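Local structure of iota-carrageenase (Alteromonas sp., 1H80) at residues A[2-6]-A[261-265]; A[74-80]-A[108-114]; A[243-247]-A[363-367]; A[368-374]-A[399-404]. The protein hydrolyses internal beta-1,4-linkages of iota-carrageenan, a sulfated galactan of red algal cell walls, with inversion of the anomeric configuration. All blocks are in the same frame, centred on the assembly; numbering follows the deposited sequence.

Contact 1 (A[2-6]-A[261-265]); sequences SPKTY and VQVTN
Gln-262 lays its terminal amide along the backbone of Lys-4 and reads both its N-H and its C=O. Lys-4 N donates to Gln-262 OE1 at 2.7 Å, with the donor tilted 17° from the carbonyl plane. In return Gln-262 NE2 gives a nearly straight bond (170°) to Lys-4 O at 2.9 Å, in the carbonyl plane and on a lone pair. Two opposed bonds fix both the rotation of the amide and which end is oxygen. The amide reaches this far because the glutamine is stretched out, CG anti to the backbone N (chi1 174°) and the chain extended beyond it. Round OE1 the lysine side chain curls back through a bend at its third torsion, bringing Lys-4 CE to 3.4 Å from Gln-262 OE1. Pro-3 CB packs against the amide nitrogen of the glutamine. The same Pro-3 CB lies 3.8 Å from Thr-264 CG2. The Tyr-6 ring presents its edge to the amide nitrogen, and a water joins Tyr-6 OH to Thr-264 OG1, 2.7 Å from each; the threonine hydroxyl is also bonded to Asp-238 of the neighbouring strand. Strand 261-269 belongs to a parallel beta-sheet of the beta-helix, hydrogen-bonded through its backbone to strands 231-243 and 351-359, and the N-terminal residues run over its outside. With an alanine in place of Gln-262, the N-H and C=O of Lys-4 would probably lose these partners, and the N-terminal segment could shift. Since one side chain supplies both bonds to a backbone, the N-terminal segment is held by the wall of the beta-helix without being a strand of it.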
loop_
_atom_site.group_PDB
_atom_site.type_symbol
_atom_site.label_atom_id
_atom_site.label_comp_id
_atom_site.label_asym_id
_atom_site.label_seq_id
_atom_site.Cartn_x
_atom_site.Cartn_y
_atom_site.Cartn_z
ATOM N N SER A 2 14.662 -17.915 12.673
ATOM C CA SER A 2 13.546 -17.532 13.524
ATOM C C SER A 2 13.420 -16.021 13.380
ATOM O O SER A 2 14.421 -15.307 13.399
ATOM C CB SER A 2 13.833 -17.898 14.979
ATOM O OG SER A 2 15.015 -17.261 15.433
ATOM N N PRO A 3 12.190 -15.511 13.236
ATOM C CA PRO A 3 12.038 -14.062 13.091
ATOM C C PRO A 3 12.545 -13.263 14.286
ATOM O O PRO A 3 12.535 -13.742 15.419
ATOM C CB PRO A 3 10.536 -13.896 12.880
ATOM C CG PRO A 3 9.963 -15.015 13.686
ATOM C CD PRO A 3 10.878 -16.172 13.341
ATOM N N LYS A 4 13.007 -12.049 14.013
ATOM C CA LYS A 4 13.498 -11.160 15.055
ATOM C C LYS A 4 12.279 -10.703 15.843
ATOM O O LYS A 4 11.196 -10.560 15.281
ATOM C CB LYS A 4 14.191 -9.948 14.432
ATOM C CG LYS A 4 15.341 -10.297 13.501
ATOM C CD LYS A 4 15.878 -9.058 12.803
ATOM C CE LYS A 4 14.812 -8.403 11.940
ATOM N NZ LYS A 4 15.313 -7.174 11.267
ATOM N N THR A 5 12.449 -10.485 17.143
ATOM C CA THR A 5 11.341 -10.047 17.981
ATOM C C THR A 5 11.394 -8.543 18.180
ATOM O O THR A 5 12.388 -7.895 17.863
ATOM C CB THR A 5 11.371 -10.717 19.370
ATOM O OG1 THR A 5 12.613 -10.417 20.017
ATOM C CG2 THR A 5 11.213 -12.226 19.243
ATOM N N TYR A 6 10.308 -7.991 18.703
ATOM C CA TYR A 6 10.229 -6.561 18.949
ATOM C C TYR A 6 9.044 -6.276 19.852
ATOM O O TYR A 6 8.201 -7.142 20.087
ATOM C CB TYR A 6 10.056 -5.811 17.624
ATOM C CG TYR A 6 8.878 -6.293 16.811
ATOM C CD1 TYR A 6 7.573 -5.956 17.170
ATOM C CD2 TYR A 6 9.064 -7.137 15.720
ATOM C CE1 TYR A 6 6.483 -6.455 16.468
ATOM C CE2 TYR A 6 7.979 -7.643 15.008
ATOM C CZ TYR A 6 6.694 -7.300 15.391
ATOM O OH TYR A 6 5.619 -7.823 14.717
ATOM N N VAL A 261 13.741 -5.774 5.728
ATOM C CA VAL A 261 12.311 -5.895 5.958
ATOM C C VAL A 261 12.016 -7.292 6.473
ATOM O O VAL A 261 12.530 -8.275 5.945
ATOM C CB VAL A 261 11.495 -5.697 4.651
ATOM C CG1 VAL A 261 9.999 -5.840 4.942
ATOM C CG2 VAL A 261 11.791 -4.337 4.045
ATOM N N GLN A 262 11.206 -7.379 7.519
ATOM C CA GLN A 262 10.817 -8.673 8.049
ATOM C C GLN A 262 9.304 -8.724 8.078
ATOM O O GLN A 262 8.652 -7.820 8.604
ATOM C CB GLN A 262 11.351 -8.901 9.459
ATOM C CG GLN A 262 10.822 -10.196 10.057
ATOM C CD GLN A 262 11.376 -10.473 11.432
ATOM O OE1 GLN A 262 12.534 -10.865 11.578
ATOM N NE2 GLN A 262 10.552 -10.262 12.454
ATOM N N VAL A 263 8.750 -9.784 7.508
ATOM C CA VAL A 263 7.310 -9.955 7.473
ATOM C C VAL A 263 6.958 -11.312 8.053
ATOM O O VAL A 263 7.606 -12.315 7.750
ATOM C CB VAL A 263 6.763 -9.890 6.029
ATOM C CG1 VAL A 263 5.247 -9.959 6.051
ATOM C CG2 VAL A 263 7.222 -8.615 5.350
ATOM N N THR A 264 5.941 -11.341 8.902
ATOM C CA THR A 264 5.497 -12.593 9.495
ATOM C C THR A 264 3.991 -12.712 9.342
ATOM O O THR A 264 3.269 -11.718 9.416
ATOM C CB THR A 264 5.847 -12.682 11.000
ATOM O OG1 THR A 264 5.237 -11.592 11.705
ATOM C CG2 THR A 264 7.356 -12.640 11.200
ATOM N N ASN A 265 3.530 -13.933 9.103
ATOM C CA ASN A 265 2.109 -14.223 8.972
ATOM C C ASN A 265 1.433 -13.481 7.826
ATOM O O ASN A 265 0.742 -12.482 8.027
ATOM C CB ASN A 265 1.402 -13.917 10.293
ATOM C CG ASN A 265 -0.047 -14.352 10.294
ATOM O OD1 ASN A 265 -0.492 -15.071 9.397
ATOM N ND2 ASN A 265 -0.792 -13.923 11.306
HETATM O O HOH W 1 15.036 -8.225 7.971
HETATM O O HOH W 2 6.472 -10.204 13.669
#

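Contact 2 (A[74-80]-A[108-114]); sequences SNVHIRV and VRNFSFQ
Strands 76-80 and 111-114 are successive parallel rungs of the right-handed beta-helix, running 3° from exact alignment, and Ile-78 faces Phe-113 across the pair. Main-chain bonds alternate in the parallel manner: Ser-112 N to Val-76 O, Ile-78 N to Ser-112 O, Gln-114 N to Ile-78 O and Val-80 N to Gln-114 O. Where segment 108-114 turns a corner at Asn-110, side chains join in. Ser-74 OG accepts from Arg-109 N at 2.9 Å, and the amides of Asn-75 and Asn-110 lie side by side, Asn-110 ND2 giving to Asn-75 OD1 at 3.0 Å; Asn-110 OD1 turns to Asn-142. Apolar contact fills the face carrying Ile-78 and Phe-113. Ile-78 CG2 stands over the phenylalanine ring in a CH-pi contact, 4.1 Å from its centroid, while Val-80 CG2 reaches Phe-113 CE1 at 3.6 Å. The other face is polar and centres on Ser-112 OG. His-77 ND1 meets this hydroxyl at 2.7 Å in the plane of the imidazole. Arg-79, bent at chi2 (-61°), folds back so that NH1 and NH2 both point end-on at the same oxygen, and one face of its guanidinium lies over Gln-114 CB. A leucine in its place would lack the guanidinium, and Ser-112 OG would probably be left with His-77 as its partner across the pair and Ile-78 O without its side-chain donor. Arg-79 NH1 serves twice, for besides its 2.8 Å bond to Ser-112 OG it donates to Ile-78 O at 2.9 Å, from above the carbonyl plane.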
loop_
_atom_site.group_PDB
_atom_site.type_symbol
_atom_site.label_atom_id
_atom_site.label_comp_id
_atom_site.label_asym_id
_atom_site.label_seq_id
_atom_site.Cartn_x
_atom_site.Cartn_y
_atom_site.Cartn_z
ATOM N N SER A 74 1.789 18.170 15.737
ATOM C CA SER A 74 2.427 17.505 16.862
ATOM C C SER A 74 1.610 17.438 18.139
ATOM O O SER A 74 0.860 18.356 18.475
ATOM C CB SER A 74 3.758 18.182 17.184
ATOM O OG SER A 74 4.640 18.113 16.086
ATOM N N ASN A 75 1.790 16.327 18.844
ATOM C CA ASN A 75 1.148 16.069 20.118
ATOM C C ASN A 75 -0.369 16.061 20.094
ATOM O O ASN A 75 -1.017 16.397 21.082
ATOM C CB ASN A 75 1.672 17.067 21.149
ATOM C CG ASN A 75 3.176 16.975 21.311
ATOM O OD1 ASN A 75 3.713 15.902 21.600
ATOM N ND2 ASN A 75 3.864 18.093 21.120
ATOM N N VAL A 76 -0.924 15.667 18.955
ATOM C CA VAL A 76 -2.364 15.570 18.797
ATOM C C VAL A 76 -2.688 14.090 18.700
ATOM O O VAL A 76 -2.099 13.362 17.902
ATOM C CB VAL A 76 -2.849 16.289 17.526
ATOM C CG1 VAL A 76 -4.335 16.063 17.338
ATOM C CG2 VAL A 76 -2.559 17.780 17.643
ATOM N N HIS A 77 -3.621 13.648 19.530
ATOM C CA HIS A 77 -4.011 12.252 19.563
ATOM C C HIS A 77 -5.503 12.162 19.370
ATOM O O HIS A 77 -6.287 12.516 20.247
ATOM C CB HIS A 77 -3.553 11.661 20.892
ATOM C CG HIS A 77 -2.071 11.727 21.064
ATOM N ND1 HIS A 77 -1.223 10.772 20.551
ATOM C CD2 HIS A 77 -1.277 12.705 21.563
ATOM C CE1 HIS A 77 0.029 11.160 20.719
ATOM N NE2 HIS A 77 0.023 12.329 21.329
ATOM N N ILE A 78 -5.879 11.704 18.184
ATOM C CA ILE A 78 -7.275 11.591 17.813
ATOM C C ILE A 78 -7.841 10.210 18.073
ATOM O O ILE A 78 -7.240 9.197 17.715
ATOM C CB ILE A 78 -7.453 11.957 16.325
ATOM C CG1 ILE A 78 -7.013 13.408 16.107
ATOM C CG2 ILE A 78 -8.902 11.755 15.897
ATOM C CD1 ILE A 78 -6.974 13.827 14.652
ATOM N N ARG A 79 -8.998 10.182 18.727
ATOM C CA ARG A 79 -9.686 8.936 19.015
ATOM C C ARG A 79 -11.051 9.069 18.376
ATOM O O ARG A 79 -11.725 10.090 18.517
ATOM C CB ARG A 79 -9.788 8.710 20.526
ATOM C CG ARG A 79 -8.430 8.404 21.158
ATOM C CD ARG A 79 -7.824 7.130 20.564
ATOM N NE ARG A 79 -6.488 6.835 21.082
ATOM C CZ ARG A 79 -5.354 7.373 20.635
ATOM N NH1 ARG A 79 -5.355 8.255 19.638
ATOM N NH2 ARG A 79 -4.205 7.022 21.197
ATOM N N VAL A 80 -11.452 8.029 17.664
ATOM C CA VAL A 80 -12.714 8.051 16.940
ATOM C C VAL A 80 -13.710 7.025 17.448
ATOM O O VAL A 80 -13.391 5.846 17.556
ATOM C CB VAL A 80 -12.445 7.794 15.445
ATOM C CG1 VAL A 80 -13.705 8.025 14.639
ATOM C CG2 VAL A 80 -11.308 8.688 14.961
ATOM N N VAL A 108 5.792 16.970 12.127
ATOM C CA VAL A 108 4.910 16.407 13.140
ATOM C C VAL A 108 5.624 15.371 13.990
ATOM O O VAL A 108 6.311 14.492 13.472
ATOM C CB VAL A 108 3.681 15.741 12.493
ATOM C CG1 VAL A 108 2.790 15.127 13.569
ATOM C CG2 VAL A 108 2.906 16.765 11.679
ATOM N N ARG A 109 5.456 15.483 15.302
ATOM C CA ARG A 109 6.066 14.552 16.239
ATOM C C ARG A 109 5.022 14.167 17.278
ATOM O O ARG A 109 4.270 15.022 17.745
ATOM C CB ARG A 109 7.261 15.207 16.937
ATOM C CG ARG A 109 8.396 15.641 16.006
ATOM C CD ARG A 109 9.104 14.444 15.380
ATOM N NE ARG A 109 10.232 14.834 14.529
ATOM C CZ ARG A 109 10.173 14.991 13.208
ATOM N NH1 ARG A 109 9.035 14.796 12.553
ATOM N NH2 ARG A 109 11.267 15.327 12.532
ATOM N N ASN A 110 4.977 12.885 17.625
ATOM C CA ASN A 110 4.043 12.375 18.632
ATOM C C ASN A 110 2.609 12.583 18.184
ATOM O O ASN A 110 1.916 13.494 18.643
ATOM C CB ASN A 110 4.269 13.082 19.966
ATOM C CG ASN A 110 5.730 13.165 20.329
ATOM O OD1 ASN A 110 6.483 12.208 20.147
ATOM N ND2 ASN A 110 6.142 14.314 20.851
ATOM N N PHE A 111 2.158 11.706 17.302
ATOM C CA PHE A 111 0.821 11.816 16.755
ATOM C C PHE A 111 0.127 10.467 16.693
ATOM O O PHE A 111 0.757 9.456 16.413
ATOM C CB PHE A 111 0.921 12.396 15.341
ATOM C CG PHE A 111 -0.346 12.293 14.556
ATOM C CD1 PHE A 111 -1.383 13.186 14.775
ATOM C CD2 PHE A 111 -0.526 11.265 13.635
ATOM C CE1 PHE A 111 -2.586 13.060 14.089
ATOM C CE2 PHE A 111 -1.727 11.129 12.944
ATOM C CZ PHE A 111 -2.757 12.027 13.173
ATOM N N SER A 112 -1.170 10.440 16.974
ATOM C CA SER A 112 -1.897 9.188 16.852
ATOM C C SER A 112 -3.321 9.453 16.376
ATOM O O SER A 112 -3.891 10.517 16.627
ATOM C CB SER A 112 -1.890 8.392 18.170
ATOM O OG SER A 112 -2.680 8.996 19.176
ATOM N N PHE A 113 -3.860 8.491 15.637
ATOM C CA PHE A 113 -5.213 8.563 15.086
ATOM C C PHE A 113 -5.670 7.127 15.243
ATOM O O PHE A 113 -5.221 6.237 14.519
ATOM C CB PHE A 113 -5.150 8.968 13.614
ATOM C CG PHE A 113 -6.465 9.411 13.049
ATOM C CD1 PHE A 113 -7.529 8.528 12.946
ATOM C CD2 PHE A 113 -6.634 10.719 12.616
ATOM C CE1 PHE A 113 -8.749 8.945 12.412
ATOM C CE2 PHE A 113 -7.847 11.143 12.082
ATOM C CZ PHE A 113 -8.904 10.253 11.981
ATOM N N GLN A 114 -6.570 6.892 16.189
ATOM C CA GLN A 114 -7.013 5.533 16.450
ATOM C C GLN A 114 -8.504 5.385 16.695
ATOM O O GLN A 114 -9.116 6.188 17.399
ATOM C CB GLN A 114 -6.235 4.991 17.650
ATOM C CG GLN A 114 -6.464 3.526 17.965
ATOM C CD GLN A 114 -5.478 3.015 18.996
ATOM O OE1 GLN A 114 -4.272 3.233 18.875
ATOM N NE2 GLN A 114 -5.983 2.329 20.014
#

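Contact 3 (A[243-247]-A[363-367]); sequences SKGLA and NADLK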
loop_
_atom_site.group_PDB
_atom_site.type_symbol
_atom_site.label_atom_id
_atom_site.label_comp_id
_atom_site.label_asym_id
_atom_site.label_seq_id
_atom_site.Cartn_x
_atom_site.Cartn_y
_atom_site.Cartn_z
ATOM N N SER A 243 -7.212 -10.338 -0.352
ATOM C CA SER A 243 -8.389 -11.083 -0.787
ATOM C C SER A 243 -8.806 -10.497 -2.127
ATOM O O SER A 243 -8.899 -9.279 -2.279
ATOM C CB SER A 243 -9.535 -10.981 0.233
ATOM O OG SER A 243 -9.970 -9.648 0.415
ATOM N N LYS A 244 -9.024 -11.369 -3.107
ATOM C CA LYS A 244 -9.419 -10.945 -4.447
ATOM C C LYS A 244 -8.516 -9.848 -5.002
ATOM O O LYS A 244 -8.984 -8.913 -5.652
ATOM C CB LYS A 244 -10.872 -10.463 -4.436
ATOM C CG LYS A 244 -11.853 -11.512 -3.945
ATOM C CD LYS A 244 -13.280 -10.984 -3.990
ATOM C CE LYS A 244 -14.268 -12.027 -3.494
ATOM N NZ LYS A 244 -15.670 -11.523 -3.531
ATOM N N GLY A 245 -7.217 -9.971 -4.756
ATOM C CA GLY A 245 -6.293 -8.965 -5.243
ATOM C C GLY A 245 -5.050 -9.538 -5.889
ATOM O O GLY A 245 -5.027 -10.693 -6.315
ATOM N N LEU A 246 -4.010 -8.716 -5.959
ATOM C CA LEU A 246 -2.742 -9.119 -6.553
ATOM C C LEU A 246 -1.880 -9.895 -5.570
ATOM O O LEU A 246 -1.411 -10.991 -5.874
ATOM C CB LEU A 246 -1.969 -7.888 -7.032
ATOM C CG LEU A 246 -2.542 -7.085 -8.199
ATOM C CD1 LEU A 246 -1.687 -5.844 -8.422
ATOM C CD2 LEU A 246 -2.568 -7.943 -9.454
ATOM N N ALA A 247 -1.666 -9.315 -4.392
ATOM C CA ALA A 247 -0.842 -9.943 -3.369
ATOM C C ALA A 247 -1.029 -9.232 -2.042
ATOM O O ALA A 247 -1.499 -8.099 -1.999
ATOM C CB ALA A 247 0.621 -9.880 -3.773
ATOM N N ASN A 363 -11.196 -15.405 -8.100
ATOM C CA ASN A 363 -11.341 -13.971 -8.322
ATOM C C ASN A 363 -10.128 -13.126 -7.975
ATOM O O ASN A 363 -10.257 -12.045 -7.399
ATOM C CB ASN A 363 -12.560 -13.467 -7.556
ATOM C CG ASN A 363 -13.837 -14.132 -8.014
ATOM O OD1 ASN A 363 -14.222 -14.015 -9.176
ATOM N ND2 ASN A 363 -14.495 -14.845 -7.108
ATOM N N ALA A 364 -8.951 -13.615 -8.335
ATOM C CA ALA A 364 -7.722 -12.884 -8.071
ATOM C C ALA A 364 -7.482 -11.818 -9.137
ATOM O O ALA A 364 -7.984 -11.927 -10.257
ATOM C CB ALA A 364 -6.548 -13.848 -8.045
ATOM N N ASP A 365 -6.743 -10.772 -8.775
ATOM C CA ASP A 365 -6.386 -9.726 -9.730
ATOM C C ASP A 365 -5.157 -10.305 -10.418
ATOM O O ASP A 365 -4.226 -10.759 -9.752
ATOM C CB ASP A 365 -5.992 -8.413 -9.034
ATOM C CG ASP A 365 -7.187 -7.609 -8.555
ATOM O OD1 ASP A 365 -8.268 -7.699 -9.173
ATOM O OD2 ASP A 365 -7.035 -6.856 -7.566
ATOM N N LEU A 366 -5.152 -10.294 -11.745
ATOM C CA LEU A 366 -4.033 -10.844 -12.493
ATOM C C LEU A 366 -3.519 -9.865 -13.530
ATOM O O LEU A 366 -4.287 -9.118 -14.125
ATOM C CB LEU A 366 -4.464 -12.135 -13.200
ATOM C CG LEU A 366 -4.992 -13.256 -12.304
ATOM C CD1 LEU A 366 -5.602 -14.367 -13.155
ATOM C CD2 LEU A 366 -3.855 -13.794 -11.448
ATOM N N LYS A 367 -2.209 -9.875 -13.742
ATOM C CA LYS A 367 -1.597 -9.012 -14.737
ATOM C C LYS A 367 -1.477 -9.824 -16.018
ATOM O O LYS A 367 -1.347 -11.048 -15.980
ATOM C CB LYS A 367 -0.213 -8.556 -14.274
ATOM C CG LYS A 367 -0.235 -7.726 -13.000
ATOM C CD LYS A 367 -1.061 -6.451 -13.160
ATOM C CE LYS A 367 -0.429 -5.496 -14.161
ATOM N NZ LYS A 367 -1.178 -4.210 -14.272
#
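Asn-363 opens the contact by setting its carbonyl against Lys-244: Asn-363 O lies 3.3 Å from Lys-244 CA in a CA-H...O contact, and the lysine CB rests on the same oxygen. The two side chains run alongside each other in the same direction, Lys-244 CG 4.2 Å from Asn-363 CB, while the asparagine OD1 is bonded to Arg-461. Ala-364 follows, its CB near the carbonyl oxygen of Gly-245. At Asp-365 the contact becomes polar. Asp-365 N donates to Gly-245 O at 3.0 Å, approaching from above the carbonyl plane, 65° out of it and so not on a lone pair. With CG set beside the backbone N (chi1 -79°), the carboxylate stands over the glycine, and Asp-365 OD2 comes within 3.2 Å of Gly-245 CA. That oxygen also takes the N-H of Gly-212, a neighbouring backbone donor. The aspartate CB meets Leu-246, whose side chain crosses it at about a right angle: Leu-246 CD2 touches Asp-365 CB at 3.5 Å and Asp-365 O at 3.3 Å. Leu-366 turns away to Phe-374 and Leu-404. Lys-367 ends the run, its CG 4.3 Å from Leu-246 CD2 and its NZ bonded to Gln-397 O. The contact thus joins the loop between strands 231-243 and 250-252 of the beta-helix to the short strand 364-366 of a two-stranded antiparallel sheet beside it. With a single backbone hydrogen bond between the segments, their hold rests largely on van der Waals fit, and the buried carboxylate is probably steadied by the N-H of Gly-212, with Arg-464 a long, weak ion partner.

Contact 4 (A[368-374]-A[399-404]); sequences QDQLDYF and YIGPSL
Leu-371 drives its CD1 methyl straight onto the centre of the Tyr-399 ring, 3.6 Å from the centroid and 3° off the normal, the leucine crossing the tyrosine at about a right angle. The ring is held at its far end by Gln-368, an extended side chain with CG anti to the backbone N. Its NE2 donates to Tyr-399 OH at 2.9 Å along an almost straight line (170°), with the oxygen in the amide plane and that plane 49° from the ring. Tyr-399 OH is also bonded to Tyr-451 O, and Gln-368 NE2 to Tyr-452 OH. Strand 399-401 pairs with strand 364-366, forming with it a two-stranded antiparallel sheet beside the beta-helix, and residues 368-374 pack against it. A second CH-pi contact puts Leu-404 CD2 over one face of Phe-374, 3.5 Å from its centroid and offset toward the rim. The same Phe-374 ring meets Pro-402 O at its edge, 3.3 Å from CZ, and its CZ lies 3.7 Å from Pro-402 CD. The other methyl of the leucine, Leu-404 CD1, reaches Gln-370 CB at 3.6 Å, while CD2 also approaches Tyr-373 CB.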
loop_
_atom_site.group_PDB
_atom_site.type_symbol
_atom_site.label_atom_id
_atom_site.label_comp_id
_atom_site.label_asym_id
_atom_site.label_seq_id
_atom_site.Cartn_x
_atom_site.Cartn_y
_atom_site.Cartn_z
ATOM N N GLN A 368 -1.528 -9.148 -17.157
ATOM C CA GLN A 368 -1.434 -9.855 -18.426
ATOM C C GLN A 368 -0.171 -10.705 -18.544
ATOM O O GLN A 368 -0.226 -11.817 -19.072
ATOM C CB GLN A 368 -1.485 -8.867 -19.591
ATOM C CG GLN A 368 -1.674 -9.541 -20.940
ATOM C CD GLN A 368 -1.701 -8.544 -22.075
ATOM O OE1 GLN A 368 -0.657 -8.115 -22.560
ATOM N NE2 GLN A 368 -2.900 -8.153 -22.492
ATOM N N ASP A 369 0.959 -10.195 -18.053
ATOM C CA ASP A 369 2.213 -10.935 -18.148
ATOM C C ASP A 369 2.314 -12.103 -17.174
ATOM O O ASP A 369 3.378 -12.695 -17.015
ATOM C CB ASP A 369 3.423 -9.996 -17.981
ATOM C CG ASP A 369 3.566 -9.445 -16.570
ATOM O OD1 ASP A 369 2.718 -9.740 -15.704
ATOM O OD2 ASP A 369 4.548 -8.704 -16.329
ATOM N N GLN A 370 1.199 -12.436 -16.529
ATOM C CA GLN A 370 1.158 -13.556 -15.597
ATOM C C GLN A 370 0.241 -14.650 -16.135
ATOM O O GLN A 370 0.307 -15.794 -15.696
ATOM C CB GLN A 370 0.628 -13.110 -14.230
ATOM C CG GLN A 370 1.458 -12.041 -13.545
ATOM C CD GLN A 370 0.827 -11.570 -12.251
ATOM O OE1 GLN A 370 -0.396 -11.464 -12.149
ATOM N NE2 GLN A 370 1.660 -11.265 -11.259
ATOM N N LEU A 371 -0.610 -14.289 -17.089
ATOM C CA LEU A 371 -1.571 -15.233 -17.661
ATOM C C LEU A 371 -0.975 -16.495 -18.262
ATOM O O LEU A 371 -1.613 -17.548 -18.249
ATOM C CB LEU A 371 -2.429 -14.542 -18.719
ATOM C CG LEU A 371 -3.317 -13.391 -18.248
ATOM C CD1 LEU A 371 -4.114 -12.863 -19.433
ATOM C CD2 LEU A 371 -4.252 -13.868 -17.141
ATOM N N ASP A 372 0.241 -16.399 -18.785
ATOM C CA ASP A 372 0.876 -17.556 -19.394
ATOM C C ASP A 372 1.232 -18.629 -18.372
ATOM O O ASP A 372 1.511 -19.769 -18.731
ATOM C CB ASP A 372 2.125 -17.125 -20.169
ATOM C CG ASP A 372 1.791 -16.296 -21.401
ATOM O OD1 ASP A 372 0.590 -16.052 -21.662
ATOM O OD2 ASP A 372 2.734 -15.887 -22.113
ATOM N N TYR A 373 1.216 -18.271 -17.092
ATOM C CA TYR A 373 1.531 -19.248 -16.065
ATOM C C TYR A 373 0.384 -20.225 -15.829
ATOM O O TYR A 373 0.502 -21.148 -15.028
ATOM C CB TYR A 373 1.933 -18.539 -14.770
ATOM C CG TYR A 373 3.274 -17.855 -14.893
ATOM C CD1 TYR A 373 4.427 -18.593 -15.168
ATOM C CD2 TYR A 373 3.389 -16.471 -14.773
ATOM C CE1 TYR A 373 5.662 -17.969 -15.326
ATOM C CE2 TYR A 373 4.622 -15.836 -14.928
ATOM C CZ TYR A 373 5.751 -16.593 -15.207
ATOM O OH TYR A 373 6.966 -15.967 -15.379
ATOM N N PHE A 374 -0.724 -20.027 -16.538
ATOM C CA PHE A 374 -1.861 -20.933 -16.412
ATOM C C PHE A 374 -1.636 -22.165 -17.284
ATOM O O PHE A 374 -2.392 -23.131 -17.214
ATOM C CB PHE A 374 -3.155 -20.248 -16.857
ATOM C CG PHE A 374 -3.782 -19.383 -15.803
ATOM C CD1 PHE A 374 -4.135 -19.916 -14.567
ATOM C CD2 PHE A 374 -4.032 -18.040 -16.051
ATOM C CE1 PHE A 374 -4.732 -19.119 -13.590
ATOM C CE2 PHE A 374 -4.629 -17.233 -15.081
ATOM C CZ PHE A 374 -4.979 -17.775 -13.849
ATOM N N TYR A 399 -6.824 -8.430 -15.245
ATOM C CA TYR A 399 -7.671 -9.576 -15.544
ATOM C C TYR A 399 -8.120 -10.133 -14.211
ATOM O O TYR A 399 -7.479 -9.893 -13.186
ATOM C CB TYR A 399 -6.896 -10.668 -16.286
ATOM C CG TYR A 399 -6.482 -10.285 -17.678
ATOM C CD1 TYR A 399 -5.377 -9.463 -17.896
ATOM C CD2 TYR A 399 -7.221 -10.709 -18.781
ATOM C CE1 TYR A 399 -5.021 -9.071 -19.178
ATOM C CE2 TYR A 399 -6.876 -10.322 -20.068
ATOM C CZ TYR A 399 -5.778 -9.503 -20.259
ATOM O OH TYR A 399 -5.436 -9.101 -21.526
ATOM N N ILE A 400 -9.232 -10.857 -14.216
ATOM C CA ILE A 400 -9.724 -11.479 -13.000
ATOM C C ILE A 400 -9.764 -12.967 -13.295
ATOM O O ILE A 400 -10.295 -13.392 -14.324
ATOM C CB ILE A 400 -11.139 -10.995 -12.614
ATOM C CG1 ILE A 400 -11.122 -9.487 -12.354
ATOM C CG2 ILE A 400 -11.622 -11.744 -11.375
ATOM C CD1 ILE A 400 -12.465 -8.921 -11.927
ATOM N N GLY A 401 -9.189 -13.758 -12.400
ATOM C CA GLY A 401 -9.167 -15.189 -12.611
ATOM C C GLY A 401 -8.603 -15.939 -11.426
ATOM O O GLY A 401 -8.416 -15.367 -10.350
ATOM N N PRO A 402 -8.302 -17.231 -11.602
ATOM C CA PRO A 402 -7.754 -18.077 -10.540
ATOM C C PRO A 402 -6.405 -17.622 -9.997
ATOM O O PRO A 402 -5.614 -16.986 -10.699
ATOM C CB PRO A 402 -7.654 -19.452 -11.201
ATOM C CG PRO A 402 -8.686 -19.401 -12.292
ATOM C CD PRO A 402 -8.523 -18.011 -12.833
ATOM N N SER A 403 -6.164 -17.954 -8.736
ATOM C CA SER A 403 -4.902 -17.644 -8.080
ATOM C C SER A 403 -3.828 -18.386 -8.862
ATOM O O SER A 403 -4.081 -19.467 -9.392
ATOM C CB SER A 403 -4.926 -18.150 -6.640
ATOM O OG SER A 403 -5.947 -17.506 -5.899
ATOM N N LEU A 404 -2.629 -17.821 -8.926
ATOM C CA LEU A 404 -1.552 -18.446 -9.681
ATOM C C LEU A 404 -0.483 -19.160 -8.867
ATOM O O LEU A 404 0.088 -20.150 -9.324
ATOM C CB LEU A 404 -0.888 -17.409 -10.586
ATOM C CG LEU A 404 -1.618 -17.127 -11.902
ATOM C CD1 LEU A 404 -1.016 -15.912 -12.582
ATOM C CD2 LEU A 404 -1.524 -18.353 -12.802
#

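How the contacts relate
Contact 1 lies at the surface and contact 2 is partly buried; contacts 3 and 4 are buried. Contacts 1 and 2 both involve beta-helix strands, their centres 27 Å apart, but only contact 2 pairs one rung with the next, by a ladder of backbone bonds; in contact 1 a glutamine of the beta-helix holds the N-terminal segment that runs over its outside. Contacts 3 and 4 touch, their centres 9 Å apart, through strands 364-366 and 399-401: Ala-364 N lies 2.7 Å from Gly-401 O, and Leu-366 packs on Phe-374. Contact 3 ties this pair to a beta-helix loop, whereas contact 4 is mostly methyls on aromatic faces with one side-chain hydrogen bond. Contacts 2 and 4 are farthest apart.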